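PDB 4MU6: kinectin 1 (Kinesin receptor) from Legionella pneumophila, which is of unknown molecular function but is an effector of the bacterium, probably membrane-anchored, whose N-terminal part forms an elongated coiled-coil domain. Local coordinates for residues S113-E118 / E170-S175. Residues are numbered along the deposited sequence; the frame is centred on the assembly and turned at random.
Sequences SEQQTE and EIKIQS
I173 reaches across to Q115 and Q116 with its longer branch. The CG1 atom of I173 comes within 3.4 Å of CB of Q115, and the two side chains run past each other in opposite directions. Beyond it, the terminal CD1 of I173 meets CG of Q116 at 3.7 Å, the side chains crossing at about a right angle. The first torsion of I173 (chi1 -71°) places CG1 beside the backbone N, which directs this arm at the facing helix. Q116 contributes its aliphatic part, its chain extending onward from CG to the amide. Helices 108-127 and 158-217 form an antiparallel pair here, near one end of the elongated LegC3 N-terminal coiled-coil domain, the contact centre about 62 Å from the centre of the chain. The short segments approach to 9.7 Å between axes with a crossing angle of -160°, and Q115 stands level with I173, their CA atoms 6.6 Å apart. K172 packs on the outer part of the Q115 side chain, its CG lying 3.6 Å from the amide carbon CD of Q115. Because the glutamine chain bends at chi2 (-58°), its amide folds against CG of the lysine, with CB a little farther, while the lysine's own end leads away. OE1 of Q115 accepts a hydrogen bond from R169, just before segment 170-175; toward K172 it meets only carbon. No hydrogen bond links the two segments themselves. L119 extends the apolar surface around I173, and L176 also touches Q115. Within segment 113-118, T117 OG1 donates to S113 O at 3.1 Å from above the carbonyl plane, and T117 N reaches the same oxygen from the opposite face.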
# COMPACT_ATOMS: atom_id res chain seq x y z
N SER A 113 -11.17 34.02 -49.03
CA SER A 113 -10.98 35.22 -49.83
C SER A 113 -10.81 34.88 -51.31
O SER A 113 -11.47 35.46 -52.16
CB SER A 113 -9.77 36.01 -49.32
OG SER A 113 -9.23 36.85 -50.32
N GLU A 114 -9.93 33.92 -51.59
CA GLU A 114 -9.70 33.40 -52.94
C GLU A 114 -10.98 32.89 -53.61
O GLU A 114 -11.29 33.26 -54.75
CB GLU A 114 -8.67 32.26 -52.90
CG GLU A 114 -7.22 32.69 -52.70
CD GLU A 114 -6.28 31.49 -52.53
OE1 GLU A 114 -6.74 30.41 -52.10
OE2 GLU A 114 -5.07 31.63 -52.83
N GLN A 115 -11.72 32.03 -52.91
CA GLN A 115 -12.95 31.48 -53.44
C GLN A 115 -13.96 32.59 -53.71
O GLN A 115 -14.68 32.57 -54.73
CB GLN A 115 -13.57 30.46 -52.47
CG GLN A 115 -12.74 29.20 -52.25
CD GLN A 115 -12.46 28.43 -53.53
OE1 GLN A 115 -13.35 28.21 -54.35
NE2 GLN A 115 -11.20 28.01 -53.71
N GLN A 116 -14.03 33.54 -52.79
CA GLN A 116 -15.02 34.62 -52.90
C GLN A 116 -14.73 35.54 -54.07
O GLN A 116 -15.65 35.99 -54.76
CB GLN A 116 -15.09 35.40 -51.60
CG GLN A 116 -16.03 34.74 -50.60
CD GLN A 116 -15.94 35.35 -49.24
OE1 GLN A 116 -15.03 36.12 -48.95
NE2 GLN A 116 -16.90 35.03 -48.38
N THR A 117 -13.46 35.79 -54.31
CA THR A 117 -13.01 36.56 -55.45
C THR A 117 -13.40 35.87 -56.74
O THR A 117 -13.98 36.48 -57.64
CB THR A 117 -11.49 36.75 -55.39
OG1 THR A 117 -11.19 37.65 -54.31
CG2 THR A 117 -10.96 37.30 -56.70
N GLU A 118 -13.10 34.58 -56.84
CA GLU A 118 -13.52 33.81 -58.00
C GLU A 118 -15.05 33.78 -58.11
O GLU A 118 -15.61 33.83 -59.21
CB GLU A 118 -12.96 32.38 -57.95
CG GLU A 118 -11.44 32.30 -57.94
CD GLU A 118 -10.80 32.50 -59.31
OE1 GLU A 118 -11.49 33.01 -60.24
OE2 GLU A 118 -9.61 32.14 -59.47
N GLU A 170 -19.69 28.04 -53.95
CA GLU A 170 -20.44 28.24 -52.71
C GLU A 170 -20.34 27.06 -51.75
O GLU A 170 -20.28 27.24 -50.53
CB GLU A 170 -21.91 28.55 -53.00
CG GLU A 170 -22.15 29.87 -53.70
CD GLU A 170 -23.61 30.27 -53.72
OE1 GLU A 170 -24.41 29.61 -54.43
OE2 GLU A 170 -23.97 31.26 -53.03
N ILE A 171 -20.35 25.85 -52.30
CA ILE A 171 -20.18 24.66 -51.47
C ILE A 171 -18.77 24.66 -50.89
O ILE A 171 -18.56 24.30 -49.72
CB ILE A 171 -20.45 23.36 -52.27
CG1 ILE A 171 -21.95 23.22 -52.57
CG2 ILE A 171 -19.95 22.14 -51.51
CD1 ILE A 171 -22.32 22.13 -53.59
N LYS A 172 -17.80 25.09 -51.69
CA LYS A 172 -16.42 25.10 -51.23
C LYS A 172 -16.27 26.07 -50.06
O LYS A 172 -15.63 25.77 -49.07
CB LYS A 172 -15.45 25.44 -52.37
CG LYS A 172 -13.98 25.56 -51.94
CD LYS A 172 -13.48 24.31 -51.20
CE LYS A 172 -11.99 24.42 -50.93
NZ LYS A 172 -11.43 23.28 -50.16
N ILE A 173 -16.91 27.23 -50.19
CA ILE A 173 -16.84 28.25 -49.15
C ILE A 173 -17.54 27.78 -47.88
O ILE A 173 -17.04 28.00 -46.77
CB ILE A 173 -17.43 29.58 -49.66
CG1 ILE A 173 -16.48 30.20 -50.69
CG2 ILE A 173 -17.70 30.53 -48.52
CD1 ILE A 173 -17.11 31.29 -51.55
N GLN A 174 -18.68 27.11 -48.04
CA GLN A 174 -19.38 26.55 -46.90
C GLN A 174 -18.49 25.53 -46.19
O GLN A 174 -18.47 25.48 -44.96
CB GLN A 174 -20.70 25.89 -47.32
CG GLN A 174 -21.91 26.80 -47.14
CD GLN A 174 -23.08 26.41 -48.05
OE1 GLN A 174 -23.19 25.27 -48.48
NE2 GLN A 174 -23.94 27.39 -48.35
N SER A 175 -17.75 24.75 -46.96
CA SER A 175 -16.94 23.68 -46.41
C SER A 175 -15.76 24.25 -45.63
O SER A 175 -15.39 23.72 -44.59
CB SER A 175 -16.44 22.76 -47.52
OG SER A 175 -15.41 23.38 -48.26